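Local coordinates for protein insect group II chitinase (PDB 5Y2A) that probably hydrolyses the beta-1,4-linked chains of chitin, as the second catalytic domain of an insect group II family 18 chitinase, at residues Leu192-Tyr197 against Asn225-Tyr230; Tyr230-Gly235 against Lys239-Gly244. One frame throughout, in Å; residues are numbered along the deposited sequence.

Contacts 1 and 2 fasten helix 224-233 to the end of TIM-barrel strand 189-192 with the loop that follows it, and to the start of the neighbouring parallel strand 241-254, within a single beta-alpha-beta unit. Their centres lie about 9 Å apart. Contact 1, about 11 Å from the chain's centre, has only buried touching residues and joins a hydrogen bond to apolar packing. Contact 2, about 15 Å from that centre, lies nearer the helix's C-terminal end, is purely apolar and includes a partly exposed isoleucine. They meet at Leu192, whose N lies 2.8 Å from Val242 O, a probable backbone hydrogen bond, and whose side chain also packs on Trp231.

Contact 1: residues Leu192-Tyr197 against Asn225-Tyr230; sequences LMTYDY and NFTVNY. With NAG (2-acetamido-2-deoxy-beta-D-glucopyranose), chain C.
At the C-terminal end of barrel strand 189-192, where family 18 carries its Met-x-Tyr-Asp motif, Leu192, Thr194 and Tyr197 pack against Thr227 and Val228 of helix 224-233. The central bond runs from Tyr197 OH, the donor, to Thr227 OG1 over 2.6 Å, with the acceptor at the ring edge and in the ring plane. The two side chains approach from opposite directions. Thr227 keeps OG1 beside its own backbone N (chi1 -59°), which turns the hydroxyl back along the helix to Asn223 O, while Ala169 O also bonds to it. The same rotation sends the methyl toward the loop after the strand, where Thr227 CG2 meets Thr194 CG2 at 3.8 Å. Thr194 uses its hydroxyl differently, bonding to Gly244 O of the next strand. Farther along, Leu192 CD1 touches Val228 CG2 at 3.8 Å, the two side chains crossing at about a right angle.

Thr227 is also the third residue of the glycosylation sequon Asn225-Phe226-Thr227, and Asn225 ND2 is bonded covalently to C1 of an N-acetylglucosamine, 1.4 Å away. Asn229 ND2 donates to Asn225 O at 2.9 Å with a 151° N-H...O angle, from above the carbonyl plane, whereas Asn229 N reaches the same oxygen from the other face. A phenylalanine in place of Tyr197 would probably deprive Thr227 OG1 of its donor and leave the aromatic ring without its polar tie to the helix. With Tyr197 donating to it and two carbonyls competing for its one proton, the buried Thr227 hydroxyl is likely to be fixed in rotation, so the contact has a polar centre with methyl contacts beside it.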
# COMPACT_ATOMS: atom_id res chain seq x y z
N LEU A 192 -15.48 13.64 -13.47
CA LEU A 192 -14.20 13.36 -14.11
C LEU A 192 -13.11 13.28 -13.06
O LEU A 192 -12.90 14.24 -12.30
CB LEU A 192 -13.88 14.44 -15.13
CG LEU A 192 -14.96 14.75 -16.18
CD1 LEU A 192 -14.53 15.96 -17.00
CD2 LEU A 192 -15.20 13.54 -17.07
N MET A 193 -12.40 12.15 -12.99
CA MET A 193 -11.29 12.03 -12.04
C MET A 193 -10.05 12.68 -12.65
O MET A 193 -9.06 12.03 -13.00
CB MET A 193 -11.07 10.58 -11.65
CG MET A 193 -12.21 10.05 -10.79
SD MET A 193 -11.91 8.36 -10.23
CE MET A 193 -12.26 7.49 -11.74
N THR A 194 -10.11 14.00 -12.75
CA THR A 194 -9.08 14.81 -13.40
C THR A 194 -7.89 15.05 -12.46
O THR A 194 -7.56 16.17 -12.09
CB THR A 194 -9.70 16.11 -13.89
OG1 THR A 194 -10.70 16.56 -12.97
CG2 THR A 194 -10.37 15.88 -15.24
N TYR A 195 -7.25 13.94 -12.08
CA TYR A 195 -6.07 13.98 -11.24
C TYR A 195 -5.34 12.65 -11.36
O TYR A 195 -5.81 11.72 -12.02
CB TYR A 195 -6.42 14.28 -9.78
CG TYR A 195 -7.68 13.62 -9.28
CD1 TYR A 195 -7.72 12.24 -9.04
CD2 TYR A 195 -8.83 14.36 -9.04
CE1 TYR A 195 -8.87 11.63 -8.57
CE2 TYR A 195 -9.99 13.76 -8.58
CZ TYR A 195 -10.00 12.40 -8.35
OH TYR A 195 -11.15 11.80 -7.89
N ASP A 196 -4.18 12.56 -10.71
CA ASP A 196 -3.27 11.43 -10.85
C ASP A 196 -2.84 11.27 -12.31
O ASP A 196 -2.62 10.16 -12.79
CB ASP A 196 -3.89 10.13 -10.32
CG ASP A 196 -4.27 10.23 -8.85
OD1 ASP A 196 -3.67 11.06 -8.14
OD2 ASP A 196 -5.18 9.50 -8.42
N TYR A 197 -2.72 12.39 -13.03
CA TYR A 197 -2.12 12.34 -14.36
C TYR A 197 -0.66 11.92 -14.28
O TYR A 197 -0.14 11.30 -15.22
CB TYR A 197 -2.21 13.71 -15.04
CG TYR A 197 -3.58 14.14 -15.49
CD1 TYR A 197 -4.05 13.82 -16.76
CD2 TYR A 197 -4.40 14.89 -14.66
CE1 TYR A 197 -5.30 14.24 -17.20
CE2 TYR A 197 -5.65 15.31 -15.09
CZ TYR A 197 -6.10 14.99 -16.36
OH TYR A 197 -7.35 15.41 -16.77
N ASN A 225 -7.84 20.29 -19.24
CA ASN A 225 -8.54 20.94 -20.35
C ASN A 225 -8.77 19.96 -21.50
O ASN A 225 -9.86 19.93 -22.07
CB ASN A 225 -7.75 22.16 -20.82
CG ASN A 225 -8.43 22.89 -21.95
OD1 ASN A 225 -9.63 23.16 -21.90
ND2 ASN A 225 -7.67 23.19 -22.98
N PHE A 226 -7.77 19.13 -21.83
CA PHE A 226 -8.01 18.13 -22.86
C PHE A 226 -9.09 17.15 -22.42
O PHE A 226 -10.02 16.86 -23.18
CB PHE A 226 -6.73 17.37 -23.22
CG PHE A 226 -6.95 16.33 -24.29
CD1 PHE A 226 -7.46 15.07 -23.99
CD2 PHE A 226 -6.69 16.64 -25.62
CE1 PHE A 226 -7.69 14.14 -24.98
CE2 PHE A 226 -6.91 15.71 -26.62
CZ PHE A 226 -7.42 14.46 -26.30
N THR A 227 -8.97 16.64 -21.19
CA THR A 227 -9.93 15.65 -20.70
C THR A 227 -11.36 16.15 -20.83
O THR A 227 -12.25 15.42 -21.29
CB THR A 227 -9.63 15.31 -19.24
OG1 THR A 227 -8.29 14.80 -19.12
CG2 THR A 227 -10.62 14.28 -18.73
N VAL A 228 -11.61 17.39 -20.42
CA VAL A 228 -12.96 17.94 -20.46
C VAL A 228 -13.44 18.06 -21.89
O VAL A 228 -14.55 17.63 -22.23
CB VAL A 228 -13.01 19.29 -19.72
CG1 VAL A 228 -14.35 19.98 -19.96
CG2 VAL A 228 -12.78 19.10 -18.22
N ASN A 229 -12.61 18.64 -22.76
CA ASN A 229 -13.01 18.79 -24.15
C ASN A 229 -13.16 17.44 -24.84
O ASN A 229 -14.03 17.28 -25.71
CB ASN A 229 -12.01 19.68 -24.89
CG ASN A 229 -12.23 21.14 -24.59
OD1 ASN A 229 -13.18 21.75 -25.08
ND2 ASN A 229 -11.36 21.72 -23.77
N TYR A 230 -12.36 16.45 -24.45
CA TYR A 230 -12.49 15.13 -25.05
C TYR A 230 -13.84 14.50 -24.70
O TYR A 230 -14.50 13.93 -25.57
CB TYR A 230 -11.34 14.23 -24.59
CG TYR A 230 -11.19 12.98 -25.43
CD1 TYR A 230 -10.80 13.06 -26.77
CD2 TYR A 230 -11.43 11.72 -24.89
CE1 TYR A 230 -10.66 11.92 -27.54
CE2 TYR A 230 -11.28 10.57 -25.66
CZ TYR A 230 -10.90 10.68 -26.98
OH TYR A 230 -10.75 9.54 -27.75
C1 NAG C . -8.21 23.86 -24.13
C2 NAG C . -7.31 24.98 -24.64
C3 NAG C . -7.88 25.58 -25.92
C4 NAG C . -8.20 24.51 -26.95
C5 NAG C . -9.02 23.39 -26.32
C6 NAG C . -9.24 22.21 -27.24
C7 NAG C . -5.91 26.42 -23.23
C8 NAG C . -5.89 27.55 -22.24
N2 NAG C . -7.12 26.02 -23.64
O3 NAG C . -6.92 26.51 -26.43
O4 NAG C . -9.03 25.04 -27.98
O5 NAG C . -8.38 22.89 -25.14
O6 NAG C . -8.03 21.50 -27.48
O7 NAG C . -4.88 25.89 -23.63

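Contact 2: residues Tyr230-Gly235 against Lys239-Gly244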
# COMPACT_ATOMS: atom_id res chain seq x y z
N TYR A 230 -12.36 16.45 -24.45
CA TYR A 230 -12.49 15.13 -25.05
C TYR A 230 -13.84 14.50 -24.70
O TYR A 230 -14.50 13.93 -25.57
CB TYR A 230 -11.34 14.23 -24.59
CG TYR A 230 -11.19 12.98 -25.43
CD1 TYR A 230 -10.80 13.06 -26.77
CD2 TYR A 230 -11.43 11.72 -24.89
CE1 TYR A 230 -10.66 11.92 -27.54
CE2 TYR A 230 -11.28 10.57 -25.66
CZ TYR A 230 -10.90 10.68 -26.98
OH TYR A 230 -10.75 9.54 -27.75
N TRP A 231 -14.26 14.60 -23.43
CA TRP A 231 -15.58 14.10 -23.05
C TRP A 231 -16.68 14.82 -23.82
O TRP A 231 -17.64 14.18 -24.29
CB TRP A 231 -15.79 14.25 -21.55
CG TRP A 231 -15.24 13.09 -20.79
CD1 TRP A 231 -13.97 12.94 -20.34
CD2 TRP A 231 -15.95 11.91 -20.42
NE1 TRP A 231 -13.84 11.73 -19.69
CE2 TRP A 231 -15.04 11.08 -19.74
CE3 TRP A 231 -17.26 11.46 -20.61
CZ2 TRP A 231 -15.40 9.83 -19.24
CZ3 TRP A 231 -17.62 10.23 -20.10
CH2 TRP A 231 -16.69 9.42 -19.43
N ILE A 232 -16.56 16.14 -23.96
CA ILE A 232 -17.56 16.90 -24.72
C ILE A 232 -17.59 16.42 -26.17
O ILE A 232 -18.66 16.16 -26.73
CB ILE A 232 -17.26 18.41 -24.64
CG1 ILE A 232 -17.37 18.90 -23.19
CG2 ILE A 232 -18.20 19.19 -25.56
CD1 ILE A 232 -16.93 20.35 -23.00
N ASN A 233 -16.42 16.30 -26.79
CA ASN A 233 -16.34 15.86 -28.18
C ASN A 233 -16.79 14.42 -28.36
O ASN A 233 -17.19 14.05 -29.47
CB ASN A 233 -14.92 16.04 -28.70
CG ASN A 233 -14.51 17.49 -28.77
OD1 ASN A 233 -15.36 18.37 -28.79
ND2 ASN A 233 -13.21 17.74 -28.81
N LYS A 234 -16.71 13.60 -27.32
CA LYS A 234 -17.24 12.25 -27.38
C LYS A 234 -18.75 12.20 -27.19
O LYS A 234 -19.33 11.11 -27.24
CB LYS A 234 -16.56 11.36 -26.34
CG LYS A 234 -15.13 11.01 -26.67
CD LYS A 234 -15.07 9.80 -27.56
CE LYS A 234 -14.19 8.72 -26.97
NZ LYS A 234 -14.47 7.40 -27.59
N GLY A 235 -19.40 13.34 -26.96
CA GLY A 235 -20.85 13.38 -26.88
C GLY A 235 -21.43 13.69 -25.52
O GLY A 235 -22.65 13.56 -25.35
N LYS A 239 -23.38 20.11 -19.03
CA LYS A 239 -23.94 20.24 -17.69
C LYS A 239 -23.82 18.96 -16.86
O LYS A 239 -24.07 18.99 -15.66
CB LYS A 239 -25.41 20.72 -17.70
CG LYS A 239 -25.56 22.18 -18.15
CD LYS A 239 -24.64 23.09 -17.33
CE LYS A 239 -24.97 23.19 -15.85
NZ LYS A 239 -24.15 24.26 -15.19
N LYS A 240 -23.58 17.80 -17.51
CA LYS A 240 -23.36 16.57 -16.75
C LYS A 240 -21.93 16.42 -16.25
O LYS A 240 -21.68 15.61 -15.36
CB LYS A 240 -23.72 15.33 -17.59
CG LYS A 240 -25.20 15.19 -17.95
CD LYS A 240 -26.06 15.03 -16.72
CE LYS A 240 -27.53 14.86 -17.10
NZ LYS A 240 -27.77 13.56 -17.78
N LEU A 241 -20.98 17.20 -16.79
CA LEU A 241 -19.58 17.00 -16.46
C LEU A 241 -19.22 17.76 -15.19
O LEU A 241 -19.45 18.96 -15.08
CB LEU A 241 -18.68 17.45 -17.61
CG LEU A 241 -18.83 16.63 -18.89
CD1 LEU A 241 -17.93 17.17 -19.99
CD2 LEU A 241 -18.53 15.15 -18.60
N VAL A 242 -18.64 17.05 -14.23
CA VAL A 242 -18.20 17.62 -12.97
C VAL A 242 -16.69 17.41 -12.87
O VAL A 242 -16.22 16.27 -12.95
CB VAL A 242 -18.95 16.98 -11.78
CG1 VAL A 242 -18.36 17.45 -10.45
CG2 VAL A 242 -20.44 17.32 -11.86
N VAL A 243 -15.95 18.50 -12.71
CA VAL A 243 -14.49 18.46 -12.83
C VAL A 243 -13.88 18.24 -11.44
O VAL A 243 -14.01 19.08 -10.55
CB VAL A 243 -13.95 19.74 -13.47
CG1 VAL A 243 -12.42 19.75 -13.44
CG2 VAL A 243 -14.45 19.85 -14.91
N GLY A 244 -13.21 17.10 -11.27
CA GLY A 244 -12.57 16.81 -10.00
C GLY A 244 -11.33 17.65 -9.76
O GLY A 244 -10.58 18.00 -10.67
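Leu241, the first residue of strand 241-254, meets Trp231 and Ile232 in the last turn of helix 224-233, on the strand that follows this helix in the barrel. From CB, which points toward the helix, CG lies anti to the carbonyl carbon (chi1 -65°) and carries both methyls forward; CB and CG themselves serve as the stalk. At the tip, Leu241 CD1 comes within 3.7 Å of Ile232 CG1. The same methyl approaches Trp231 CB at 3.9 Å, so it spans two successive helix residues. The other branch, Leu241 CD2, stands 4.1 Å from Trp231 CB and lies obliquely to the indole. That indole leads away from Leu241 to reach Leu192, Ile174 and Tyr178, while Ile190 and Leu192 of the adjoining strand also touch Leu241. Beyond Ile232 the helix closes in a Schellman motif, with Gly235 at positive phi (112°) and two backbone bonds returning into the last turn, one of them from Gly235 N to Ile232 O at 2.9 Å. No hydrogen bond crosses between the two segments: the attachment rests on the leucine methyls against the CB of Trp231 and the CG1 of Ile232, and its strength should therefore depend on shape and burial more than on direction.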